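Local coordinates for LPG0439 HIT-related domain-containing protein (Legionella pneumophila subsp. pneumophila, PDB 5L0L), which is of unknown function but carries a HIT-related domain, and may therefore bind or hydrolyse a nucleotide-like phosphate compound, at residues A66-N80 with I118-H130. Residues are numbered along the deposited sequence; the frame is centred on the assembly and turned at random.
Sequences AFNRPYTVSEQRGLN and IGSEEEPSMLHLH. With SO4 (sulfate ion), chain C.
Phe-67, Asn-68, Tyr-71 and Leu-79 pack on residues 124-129 in a buried contact that joins the loop and first turns of helix 73-92 to the run into strand 128-134. Asn-68 and Ser-125 pair twice. Asn-68 N donates to Ser-125 O at 2.9 Å, nearly straight at 165°. Ser-125 N donates to Asn-68 OD1, 2.8 Å away, and Asn-68 ND2 reaches Tyr-10. Pro-124 CB lies over one face of the Phe-67 ring, 3.8 Å from its centroid. The selenium of Met-126, a selenomethionine, approaches the same ring obliquely, a Met-aromatic contact.

Leu-127 CB sits over the centre of the Tyr-71 ring, 3.5 Å from the centroid and 3° off its normal. Arg-69 O lies over the opposite face. The Tyr-71 hydroxyl donates to Ala-66 O at 2.7 Å and accepts from a water that also binds Arg-69 N and Ser-125 OG. Leu-127 CD2 reaches Glu-75 O and CD1 Leu-79 CD2, because chi1 (177°) swings CG away from the backbone N. Leu-79 CD2 also meets Leu-129 CD2 at 3.8 Å. Thr-72 and Glu-75 form a capping box at the helix start. Arg-69 NH1 and NH2 form a salt bridge to the two oxygens of Glu-75, and OE2 also accepts from Tyr-55.

His-128 points away from this core; His-130 lies beyond it. His-128 NE2 donates to sulfate O1 and His-130 NE2 to O3, both at 2.9 Å. Gly-103 N and Asn-105 N also bind the ion, probably from the crystallisation liquor. The His-Leu-His strand resembles the histidine motif of the HIT fold, and the sulfate may mark a phosphate site.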
loop_
_atom_site.group_PDB
_atom_site.type_symbol
_atom_site.label_atom_id
_atom_site.label_comp_id
_atom_site.label_asym_id
_atom_site.label_seq_id
_atom_site.Cartn_x
_atom_site.Cartn_y
_atom_site.Cartn_z
ATOM N N ALA A 66 3.140 11.721 -17.650
ATOM C CA ALA A 66 2.852 10.684 -16.640
ATOM C C ALA A 66 1.475 10.807 -15.968
ATOM O O ALA A 66 1.243 10.148 -14.916
ATOM C CB ALA A 66 3.952 10.682 -15.592
ATOM N N PHE A 67 0.568 11.605 -16.543
ATOM C CA PHE A 67 -0.815 11.698 -16.089
ATOM C C PHE A 67 -1.725 10.839 -16.926
ATOM O O PHE A 67 -1.478 10.621 -18.125
ATOM C CB PHE A 67 -1.377 13.122 -16.182
ATOM C CG PHE A 67 -0.687 14.154 -15.334
ATOM C CD1 PHE A 67 0.046 13.824 -14.186
ATOM C CD2 PHE A 67 -0.821 15.511 -15.666
ATOM C CE1 PHE A 67 0.651 14.820 -13.426
ATOM C CE2 PHE A 67 -0.214 16.499 -14.913
ATOM C CZ PHE A 67 0.512 16.154 -13.775
ATOM N N ASN A 68 -2.794 10.339 -16.310
ATOM C CA ASN A 68 -3.923 9.752 -17.047
ATOM C C ASN A 68 -3.528 8.671 -18.054
ATOM O O ASN A 68 -3.887 8.732 -19.238
ATOM C CB ASN A 68 -4.732 10.885 -17.725
ATOM C CG ASN A 68 -5.238 11.925 -16.727
ATOM O OD1 ASN A 68 -5.362 11.663 -15.527
ATOM N ND2 ASN A 68 -5.536 13.104 -17.209
ATOM N N ARG A 69 -2.808 7.668 -17.579
ATOM C CA ARG A 69 -2.401 6.585 -18.441
ATOM C C ARG A 69 -2.084 5.358 -17.608
ATOM O O ARG A 69 -1.842 5.490 -16.384
ATOM C CB ARG A 69 -1.195 6.993 -19.287
ATOM C CG ARG A 69 0.082 7.332 -18.528
ATOM C CD ARG A 69 1.282 7.253 -19.475
ATOM N NE ARG A 69 2.561 7.667 -18.889
ATOM C CZ ARG A 69 3.371 6.885 -18.171
ATOM N NH1 ARG A 69 3.036 5.613 -17.881
ATOM N NH2 ARG A 69 4.547 7.366 -17.755
ATOM N N PRO A 70 -2.036 4.189 -18.255
ATOM C CA PRO A 70 -1.481 3.047 -17.564
ATOM C C PRO A 70 -0.027 3.268 -17.170
ATOM O O PRO A 70 0.749 3.939 -17.906
ATOM C CB PRO A 70 -1.550 1.909 -18.624
ATOM C CG PRO A 70 -2.626 2.337 -19.574
ATOM C CD PRO A 70 -2.483 3.833 -19.633
ATOM N N TYR A 71 0.345 2.656 -16.055
ATOM C CA TYR A 71 1.714 2.694 -15.574
ATOM C C TYR A 71 2.341 1.335 -15.825
ATOM O O TYR A 71 1.703 0.294 -15.682
ATOM C CB TYR A 71 1.791 3.132 -14.072
ATOM C CG TYR A 71 1.248 4.523 -13.933
ATOM C CD1 TYR A 71 1.955 5.611 -14.431
ATOM C CD2 TYR A 71 -0.007 4.747 -13.397
ATOM C CE1 TYR A 71 1.424 6.886 -14.392
ATOM C CE2 TYR A 71 -0.535 6.003 -13.333
ATOM C CZ TYR A 71 0.162 7.067 -13.856
ATOM O OH TYR A 71 -0.401 8.315 -13.806
ATOM N N THR A 72 3.614 1.375 -16.165
ATOM C CA THR A 72 4.372 0.168 -16.442
ATOM C C THR A 72 4.764 -0.482 -15.140
ATOM O O THR A 72 4.775 0.160 -14.087
ATOM C CB THR A 72 5.648 0.470 -17.253
ATOM O OG1 THR A 72 6.608 1.163 -16.451
ATOM C CG2 THR A 72 5.322 1.307 -18.485
ATOM N N VAL A 73 5.127 -1.754 -15.232
ATOM C CA VAL A 73 5.626 -2.457 -14.064
ATOM C C VAL A 73 6.879 -1.782 -13.470
ATOM O O VAL A 73 7.010 -1.735 -12.245
ATOM C CB VAL A 73 5.842 -3.959 -14.323
ATOM C CG1 VAL A 73 6.986 -4.222 -15.298
ATOM C CG2 VAL A 73 6.088 -4.684 -13.019
ATOM N N SER A 74 7.778 -1.242 -14.303
ATOM C CA SER A 74 8.950 -0.532 -13.748
ATOM C C SER A 74 8.554 0.707 -12.936
ATOM O O SER A 74 9.174 0.993 -11.910
ATOM C CB SER A 74 9.903 -0.058 -14.823
ATOM O OG SER A 74 10.207 -1.144 -15.669
ATOM N N GLU A 75 7.569 1.440 -13.435
ATOM C CA GLU A 75 7.081 2.639 -12.749
ATOM C C GLU A 75 6.469 2.277 -11.402
ATOM O O GLU A 75 6.770 2.912 -10.383
ATOM C CB GLU A 75 6.089 3.415 -13.653
ATOM C CG GLU A 75 6.779 4.063 -14.860
ATOM C CD GLU A 75 5.860 4.583 -15.956
ATOM O OE1 GLU A 75 4.694 4.137 -16.077
ATOM O OE2 GLU A 75 6.316 5.467 -16.702
ATOM N N GLN A 76 5.616 1.257 -11.398
ATOM C CA GLN A 76 5.021 0.768 -10.155
ATOM C C GLN A 76 6.072 0.227 -9.188
ATOM O O GLN A 76 6.034 0.472 -7.960
ATOM C CB GLN A 76 3.958 -0.301 -10.465
ATOM C CG GLN A 76 3.326 -0.927 -9.215
ATOM C CD GLN A 76 2.353 0.030 -8.533
ATOM O OE1 GLN A 76 2.661 0.663 -7.473
ATOM N NE2 GLN A 76 1.217 0.188 -9.128
ATOM N N ARG A 77 7.016 -0.537 -9.732
ATOM C CA ARG A 77 8.053 -1.107 -8.910
ATOM C C ARG A 77 8.891 -0.020 -8.221
ATOM O O ARG A 77 9.251 -0.156 -7.053
ATOM C CB ARG A 77 8.963 -2.014 -9.735
ATOM C CG ARG A 77 9.782 -2.902 -8.839
ATOM C CD ARG A 77 10.878 -3.593 -9.590
ATOM N NE ARG A 77 11.517 -4.543 -8.689
ATOM C CZ ARG A 77 12.607 -5.220 -8.992
ATOM N NH1 ARG A 77 13.102 -6.085 -8.105
ATOM N NH2 ARG A 77 13.181 -5.042 -10.166
ATOM N N GLY A 78 9.212 1.027 -8.967
ATOM C CA GLY A 78 9.990 2.147 -8.430
ATOM C C GLY A 78 9.231 2.870 -7.311
ATOM O O GLY A 78 9.827 3.207 -6.308
ATOM N N LEU A 79 7.934 3.095 -7.502
ATOM C CA LEU A 79 7.081 3.691 -6.440
ATOM C C LEU A 79 7.189 2.853 -5.181
ATOM O O LEU A 79 7.391 3.365 -4.080
ATOM C CB LEU A 79 5.623 3.784 -6.891
ATOM C CG LEU A 79 4.719 4.594 -5.955
ATOM C CD1 LEU A 79 4.971 6.071 -6.135
ATOM C CD2 LEU A 79 3.252 4.326 -6.169
ATOM N N ASN A 80 7.028 1.552 -5.343
ATOM C CA ASN A 80 7.063 0.633 -4.216
ATOM C C ASN A 80 8.432 0.534 -3.554
ATOM O O ASN A 80 8.510 0.308 -2.360
ATOM C CB ASN A 80 6.546 -0.743 -4.651
ATOM C CG ASN A 80 5.045 -0.741 -4.892
ATOM O OD1 ASN A 80 4.397 0.303 -4.888
ATOM N ND2 ASN A 80 4.468 -1.907 -5.040
ATOM N N ILE A 118 -10.585 7.474 -15.603
ATOM C CA ILE A 118 -9.335 7.704 -14.852
ATOM C C ILE A 118 -8.867 9.100 -15.215
ATOM O O ILE A 118 -8.510 9.365 -16.381
ATOM C CB ILE A 118 -8.240 6.707 -15.261
ATOM C CG1 ILE A 118 -8.724 5.257 -15.126
ATOM C CG2 ILE A 118 -6.939 6.935 -14.464
ATOM C CD1 ILE A 118 -9.192 4.894 -13.758
ATOM N N GLY A 119 -8.877 9.988 -14.225
ATOM C CA GLY A 119 -8.533 11.377 -14.391
ATOM C C GLY A 119 -9.757 12.250 -14.301
ATOM O O GLY A 119 -10.849 11.829 -14.672
ATOM N N SER A 120 -9.574 13.458 -13.780
ATOM C CA SER A 120 -10.624 14.479 -13.749
ATOM C C SER A 120 -10.015 15.831 -14.112
ATOM O O SER A 120 -8.799 16.005 -14.086
ATOM C CB SER A 120 -11.294 14.587 -12.369
ATOM O OG SER A 120 -10.422 15.153 -11.395
ATOM N N GLU A 121 -10.898 16.778 -14.410
ATOM C CA GLU A 121 -10.530 18.153 -14.771
ATOM C C GLU A 121 -9.779 18.816 -13.608
ATOM O O GLU A 121 -8.794 19.520 -13.830
ATOM C CB GLU A 121 -11.780 18.994 -15.101
ATOM C CG GLU A 121 -12.768 18.425 -16.129
ATOM C CD GLU A 121 -12.452 18.811 -17.566
ATOM O OE1 GLU A 121 -12.760 19.958 -17.974
ATOM O OE2 GLU A 121 -11.927 17.947 -18.303
ATOM N N GLU A 122 -10.234 18.549 -12.374
ATOM C CA GLU A 122 -9.643 19.139 -11.149
ATOM C C GLU A 122 -8.361 18.450 -10.699
ATOM O O GLU A 122 -7.512 19.069 -10.069
ATOM C CB GLU A 122 -10.625 19.085 -9.968
ATOM C CG GLU A 122 -12.025 19.623 -10.253
ATOM C CD GLU A 122 -13.043 18.515 -10.491
ATOM O OE1 GLU A 122 -13.785 18.196 -9.527
ATOM O OE2 GLU A 122 -13.093 17.955 -11.624
ATOM N N GLU A 123 -8.226 17.162 -11.008
ATOM C CA GLU A 123 -7.113 16.382 -10.498
ATOM C C GLU A 123 -6.679 15.312 -11.521
ATOM O O GLU A 123 -7.458 14.397 -11.830
ATOM C CB GLU A 123 -7.565 15.749 -9.167
ATOM C CG GLU A 123 -6.533 14.874 -8.477
ATOM C CD GLU A 123 -6.938 14.485 -7.060
ATOM O OE1 GLU A 123 -7.853 15.122 -6.471
ATOM O OE2 GLU A 123 -6.336 13.536 -6.528
ATOM N N PRO A 124 -5.449 15.410 -12.044
ATOM C CA PRO A 124 -5.004 14.315 -12.915
ATOM C C PRO A 124 -4.828 13.040 -12.095
ATOM O O PRO A 124 -4.585 13.119 -10.877
ATOM C CB PRO A 124 -3.657 14.792 -13.438
ATOM C CG PRO A 124 -3.179 15.794 -12.441
ATOM C CD PRO A 124 -4.419 16.453 -11.896
ATOM N N SER A 125 -4.978 11.890 -12.746
ATOM C CA SER A 125 -4.562 10.638 -12.172
ATOM C C SER A 125 -3.036 10.553 -12.295
ATOM O O SER A 125 -2.482 10.675 -13.399
ATOM C CB SER A 125 -5.251 9.464 -12.861
ATOM O OG SER A 125 -4.705 8.220 -12.453
HETATM N N MSE A 126 -2.376 10.389 -11.146
HETATM C CA MSE A 126 -0.926 10.253 -11.053
HETATM C C MSE A 126 -0.626 8.965 -10.352
HETATM O O MSE A 126 -1.429 8.501 -9.514
HETATM C CB MSE A 126 -0.355 11.379 -10.198
HETATM C CG MSE A 126 -0.619 12.749 -10.761
HETATM SE SE MSE A 126 -0.013 14.037 -9.366
HETATM C CE MSE A 126 -1.788 14.420 -8.689
ATOM N N LEU A 127 0.503 8.346 -10.651
ATOM C CA LEU A 127 0.928 7.155 -9.894
ATOM C C LEU A 127 1.462 7.647 -8.540
ATOM O O LEU A 127 2.428 8.378 -8.483
ATOM C CB LEU A 127 2.000 6.381 -10.631
ATOM C CG LEU A 127 2.600 5.155 -9.936
ATOM C CD1 LEU A 127 1.555 4.094 -9.683
ATOM C CD2 LEU A 127 3.769 4.627 -10.756
ATOM N N HIS A 128 0.773 7.292 -7.467
ATOM C CA HIS A 128 1.135 7.837 -6.146
ATOM C C HIS A 128 0.543 6.998 -5.058
ATOM O O HIS A 128 -0.452 6.308 -5.281
ATOM C CB HIS A 128 0.706 9.317 -5.996
ATOM C CG HIS A 128 -0.769 9.524 -5.809
ATOM N ND1 HIS A 128 -1.699 9.258 -6.797
ATOM C CD2 HIS A 128 -1.480 9.920 -4.726
ATOM C CE1 HIS A 128 -2.911 9.540 -6.349
ATOM N NE2 HIS A 128 -2.805 9.938 -5.088
ATOM N N LEU A 129 1.137 7.067 -3.867
ATOM C CA LEU A 129 0.570 6.406 -2.721
ATOM C C LEU A 129 0.761 7.251 -1.470
ATOM O O LEU A 129 1.532 8.209 -1.465
ATOM C CB LEU A 129 1.110 4.996 -2.530
ATOM C CG LEU A 129 2.580 4.719 -2.245
ATOM C CD1 LEU A 129 2.962 5.016 -0.804
ATOM C CD2 LEU A 129 2.894 3.262 -2.565
ATOM N N HIS A 130 0.015 6.873 -0.446
ATOM C CA HIS A 130 -0.042 7.584 0.841
ATOM C C HIS A 130 0.619 6.701 1.873
ATOM O O HIS A 130 0.444 5.493 1.854
ATOM C CB HIS A 130 -1.494 7.790 1.267
ATOM C CG HIS A 130 -2.300 8.530 0.265
ATOM N ND1 HIS A 130 -2.277 9.898 0.179
ATOM C CD2 HIS A 130 -3.081 8.090 -0.752
ATOM C CE1 HIS A 130 -3.024 10.277 -0.850
ATOM N NE2 HIS A 130 -3.561 9.198 -1.399
HETATM S S SO4 C . -6.210 9.554 -3.568
HETATM O O1 SO4 C . -5.271 10.684 -3.831
HETATM O O2 SO4 C . -7.190 9.710 -4.637
HETATM O O3 SO4 C . -5.286 8.429 -3.632
HETATM O O4 SO4 C . -6.658 10.021 -2.248
HETATM O O HOH W 1 2.307 9.941 -12.260
HETATM O O HOH W 2 -3.043 7.562 -14.563
#